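Local coordinates for vaginolysin (Gardnerella vaginalis, PDB 5IMY), which belongs to the cholesterol-dependent cytolysins and probably binds membrane cholesterol and lyses host cells by forming pores, at residues G435-E446 and T457-L466. Sequence-based numbering, arbitrary orientation.
Sequences GNVRNLRIKLVE and TVYDRSDLPL
Ile-442 and Arg-461 exchange both backbone hydrogen bonds of an antiparallel hydrogen-bonded pair: Ile-442 N to Arg-461 O spans 3.0 Å and the return bond, Arg-461 N to Ile-442 O, is nearly straight at 178°. Strand axes 176° apart confirm the antiparallel course. Beyond the neighbouring non-hydrogen-bonded pair, Lys-443 with Asp-460, the pairing frays: Leu-444 N is divided between Tyr-459 O and Val-458 O, both weak bonds at 3.4 Å. At the other end a water accepts from Asp-463 N and donates weakly to Asn-439 O.

Apolar contacts gather on the face of Leu-440 and Ile-442. Ile-442 CG2 lies 3.6 Å from Tyr-459 CE2; with the tyrosine CG anti to the backbone N (chi1 -177°), the ring comes alongside Ile-442, whose CB lies in its plane at the edge. The tyrosine hydroxyl hydrogen-bonds Glu-485. Leu-440 CB meets Leu-464 CD2 at 3.9 Å.

Lys-443 and Asp-460 lie on the other face, Lys-443 CD 3.4 Å from Asp-460 OD2, but their charged ends are not in contact; the lysine instead makes a cation-pi contact with Tyr-395 and donates to a water. Separately, Ser-462 CB sits over the centre of the Arg-441 guanidinium, 3.5 Å from Arg-441 CZ.

Within this chain, strand 460-464 is an outer strand of a four-stranded antiparallel sheet whose apolar face packs on strands 469-475 and 480-485, the arrangement of the C-terminal beta-sandwich domain of cholesterol-dependent cytolysins.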
loop_
_atom_site.group_PDB
_atom_site.type_symbol
_atom_site.label_atom_id
_atom_site.label_comp_id
_atom_site.label_asym_id
_atom_site.label_seq_id
_atom_site.Cartn_x
_atom_site.Cartn_y
_atom_site.Cartn_z
ATOM N N GLY A 435 -0.019 5.031 15.961
ATOM C CA GLY A 435 0.192 3.616 16.209
ATOM C C GLY A 435 1.018 2.912 15.150
ATOM O O GLY A 435 1.417 1.761 15.366
ATOM N N ASN A 436 1.292 3.569 14.022
ATOM C CA ASN A 436 2.018 2.947 12.922
ATOM C C ASN A 436 3.507 3.269 12.914
ATOM O O ASN A 436 4.235 2.712 12.085
ATOM C CB ASN A 436 1.403 3.364 11.578
ATOM C CG ASN A 436 1.271 4.869 11.434
ATOM O OD1 ASN A 436 2.007 5.633 12.060
ATOM N ND2 ASN A 436 0.328 5.302 10.606
ATOM N N VAL A 437 3.984 4.144 13.804
ATOM C CA VAL A 437 5.409 4.440 13.833
ATOM C C VAL A 437 6.170 3.180 14.231
ATOM O O VAL A 437 5.666 2.326 14.970
ATOM C CB VAL A 437 5.737 5.602 14.789
ATOM C CG1 VAL A 437 4.854 6.811 14.507
ATOM C CG2 VAL A 437 5.601 5.175 16.232
ATOM N N ARG A 438 7.402 3.068 13.741
ATOM C CA ARG A 438 8.225 1.892 13.974
ATOM C C ARG A 438 9.601 2.315 14.470
ATOM O O ARG A 438 10.026 3.459 14.295
ATOM C CB ARG A 438 8.375 1.049 12.698
ATOM C CG ARG A 438 7.060 0.549 12.110
ATOM C CD ARG A 438 7.316 -0.292 10.869
ATOM N NE ARG A 438 6.089 -0.629 10.145
ATOM C CZ ARG A 438 5.431 -1.784 10.245
ATOM N NH1 ARG A 438 5.869 -2.749 11.045
ATOM N NH2 ARG A 438 4.327 -1.977 9.537
ATOM N N ASN A 439 10.289 1.367 15.103
ATOM C CA ASN A 439 11.684 1.537 15.500
ATOM C C ASN A 439 11.879 2.809 16.325
ATOM O O ASN A 439 12.701 3.672 16.006
ATOM C CB ASN A 439 12.586 1.537 14.265
ATOM C CG ASN A 439 12.326 0.349 13.362
ATOM O OD1 ASN A 439 12.395 -0.802 13.796
ATOM N ND2 ASN A 439 12.002 0.620 12.101
ATOM N N LEU A 440 11.108 2.919 17.403
ATOM C CA LEU A 440 11.243 4.049 18.311
ATOM C C LEU A 440 12.604 4.017 19.000
ATOM O O LEU A 440 13.085 2.959 19.413
ATOM C CB LEU A 440 10.119 4.024 19.351
ATOM C CG LEU A 440 9.972 5.247 20.259
ATOM C CD1 LEU A 440 9.439 6.449 19.490
ATOM C CD2 LEU A 440 9.062 4.923 21.433
ATOM N N ARG A 441 13.226 5.190 19.119
ATOM C CA ARG A 441 14.551 5.334 19.709
ATOM C C ARG A 441 14.500 6.387 20.805
ATOM O O ARG A 441 13.766 7.373 20.687
ATOM C CB ARG A 441 15.580 5.734 18.648
ATOM C CG ARG A 441 16.735 4.765 18.504
ATOM C CD ARG A 441 17.554 5.069 17.260
ATOM N NE ARG A 441 17.928 3.846 16.555
ATOM C CZ ARG A 441 19.021 3.133 16.806
ATOM N NH1 ARG A 441 19.873 3.511 17.751
ATOM N NH2 ARG A 441 19.266 2.033 16.107
ATOM N N ILE A 442 15.267 6.178 21.875
ATOM C CA ILE A 442 15.284 7.107 23.006
ATOM C C ILE A 442 16.678 7.113 23.623
ATOM O O ILE A 442 17.232 6.055 23.940
ATOM C CB ILE A 442 14.228 6.745 24.071
ATOM C CG1 ILE A 442 12.821 6.724 23.462
ATOM C CG2 ILE A 442 14.279 7.746 25.224
ATOM C CD1 ILE A 442 11.739 6.230 24.400
ATOM N N LYS A 443 17.237 8.311 23.803
ATOM C CA LYS A 443 18.520 8.505 24.469
ATOM C C LYS A 443 18.430 9.760 25.328
ATOM O O LYS A 443 17.791 10.739 24.930
ATOM C CB LYS A 443 19.663 8.628 23.446
ATOM C CG LYS A 443 21.059 8.433 24.024
ATOM C CD LYS A 443 22.116 8.372 22.925
ATOM C CE LYS A 443 22.763 9.727 22.682
ATOM N NZ LYS A 443 23.529 9.769 21.402
ATOM N N LEU A 444 19.069 9.735 26.503
ATOM C CA LEU A 444 18.905 10.797 27.494
ATOM C C LEU A 444 20.157 11.651 27.670
ATOM O O LEU A 444 20.108 12.852 27.411
ATOM C CB LEU A 444 18.476 10.189 28.840
ATOM C CG LEU A 444 18.336 11.136 30.035
ATOM C CD1 LEU A 444 17.588 12.391 29.664
ATOM C CD2 LEU A 444 17.625 10.444 31.182
ATOM N N VAL A 445 21.267 11.070 28.127
ATOM C CA VAL A 445 22.529 11.775 28.377
ATOM C C VAL A 445 22.346 12.959 29.328
ATOM O O VAL A 445 21.309 13.631 29.320
ATOM C CB VAL A 445 23.206 12.222 27.057
ATOM C CG1 VAL A 445 23.116 11.125 25.998
ATOM C CG2 VAL A 445 22.672 13.560 26.508
ATOM N N GLU A 446 23.365 13.223 30.151
ATOM C CA GLU A 446 23.320 14.274 31.160
ATOM C C GLU A 446 24.629 15.051 31.155
ATOM O O GLU A 446 25.693 14.498 30.866
ATOM C CB GLU A 446 23.078 13.702 32.563
ATOM C CG GLU A 446 24.175 12.750 33.046
ATOM C CD GLU A 446 24.580 12.993 34.487
ATOM O OE1 GLU A 446 24.467 14.146 34.960
ATOM O OE2 GLU A 446 25.017 12.029 35.149
ATOM N N THR A 457 26.004 9.335 29.062
ATOM C CA THR A 457 24.799 8.679 28.567
ATOM C C THR A 457 24.080 7.958 29.699
ATOM O O THR A 457 24.632 7.038 30.313
ATOM C CB THR A 457 25.144 7.696 27.449
ATOM O OG1 THR A 457 25.736 8.402 26.354
ATOM C CG2 THR A 457 23.886 6.974 26.961
ATOM N N VAL A 458 22.848 8.377 29.966
ATOM C CA VAL A 458 21.897 7.623 30.773
ATOM C C VAL A 458 20.863 7.043 29.819
ATOM O O VAL A 458 20.380 7.748 28.926
ATOM C CB VAL A 458 21.224 8.508 31.838
ATOM C CG1 VAL A 458 20.517 7.649 32.882
ATOM C CG2 VAL A 458 22.236 9.442 32.496
ATOM N N TYR A 459 20.552 5.760 29.978
ATOM C CA TYR A 459 19.463 5.142 29.226
ATOM C C TYR A 459 19.586 5.356 27.720
ATOM O O TYR A 459 19.219 6.417 27.206
ATOM C CB TYR A 459 18.122 5.697 29.714
ATOM C CG TYR A 459 16.922 5.067 29.049
ATOM C CD1 TYR A 459 16.270 3.991 29.631
ATOM C CD2 TYR A 459 16.440 5.550 27.839
ATOM C CE1 TYR A 459 15.173 3.411 29.029
ATOM C CE2 TYR A 459 15.347 4.976 27.227
ATOM C CZ TYR A 459 14.717 3.909 27.825
ATOM O OH TYR A 459 13.625 3.342 27.214
ATOM N N ASP A 460 20.080 4.350 27.001
ATOM C CA ASP A 460 20.117 4.366 25.540
ATOM C C ASP A 460 19.459 3.085 25.046
ATOM O O ASP A 460 20.006 1.993 25.233
ATOM C CB ASP A 460 21.550 4.481 25.019
ATOM C CG ASP A 460 21.610 4.718 23.520
ATOM O OD1 ASP A 460 20.560 4.608 22.854
ATOM O OD2 ASP A 460 22.711 5.009 23.008
ATOM N N ARG A 461 18.293 3.214 24.417
ATOM C CA ARG A 461 17.535 2.058 23.957
ATOM C C ARG A 461 16.950 2.333 22.580
ATOM O O ARG A 461 16.587 3.466 22.251
ATOM C CB ARG A 461 16.419 1.694 24.944
ATOM C CG ARG A 461 16.724 0.439 25.748
ATOM C CD ARG A 461 15.987 0.403 27.076
ATOM N NE ARG A 461 14.678 -0.235 26.977
ATOM C CZ ARG A 461 14.489 -1.549 26.905
ATOM N NH1 ARG A 461 15.527 -2.376 26.905
ATOM N NH2 ARG A 461 13.260 -2.039 26.824
ATOM N N SER A 462 16.858 1.271 21.780
ATOM C CA SER A 462 16.412 1.362 20.397
ATOM C C SER A 462 15.496 0.187 20.088
ATOM O O SER A 462 15.327 -0.729 20.899
ATOM C CB SER A 462 17.601 1.368 19.430
ATOM O OG SER A 462 18.344 0.168 19.539
ATOM N N ASP A 463 14.901 0.227 18.892
ATOM C CA ASP A 463 14.061 -0.856 18.390
ATOM C C ASP A 463 13.128 -1.400 19.466
ATOM O O ASP A 463 12.937 -2.616 19.564
ATOM C CB ASP A 463 14.935 -1.986 17.835
ATOM C CG ASP A 463 15.434 -1.704 16.433
ATOM O OD1 ASP A 463 14.622 -1.270 15.588
ATOM O OD2 ASP A 463 16.638 -1.916 16.175
ATOM N N LEU A 464 12.524 -0.494 20.293
ATOM C CA LEU A 464 11.694 -1.017 21.368
ATOM C C LEU A 464 10.215 -0.857 21.032
ATOM O O LEU A 464 9.819 0.142 20.419
ATOM C CB LEU A 464 12.008 -0.322 22.695
ATOM C CG LEU A 464 11.485 1.079 23.019
ATOM C CD1 LEU A 464 11.826 1.399 24.467
ATOM C CD2 LEU A 464 12.062 2.141 22.104
ATOM N N PRO A 465 9.389 -1.826 21.429
ATOM C CA PRO A 465 8.008 -1.873 20.937
ATOM C C PRO A 465 7.222 -0.625 21.306
ATOM O O PRO A 465 7.592 0.142 22.197
ATOM C CB PRO A 465 7.430 -3.115 21.627
ATOM C CG PRO A 465 8.262 -3.287 22.851
ATOM C CD PRO A 465 9.640 -2.849 22.460
ATOM N N LEU A 466 6.109 -0.433 20.599
ATOM C CA LEU A 466 5.183 0.657 20.875
ATOM C C LEU A 466 4.069 0.123 21.764
ATOM O O LEU A 466 3.254 -0.695 21.325
ATOM C CB LEU A 466 4.611 1.246 19.590
ATOM C CG LEU A 466 4.360 2.752 19.686
ATOM C CD1 LEU A 466 5.244 3.450 18.694
ATOM C CD2 LEU A 466 2.899 3.113 19.462
HETATM O O HOH W 1 15.154 2.116 16.758
HETATM O O HOH W 2 25.527 8.327 22.882
#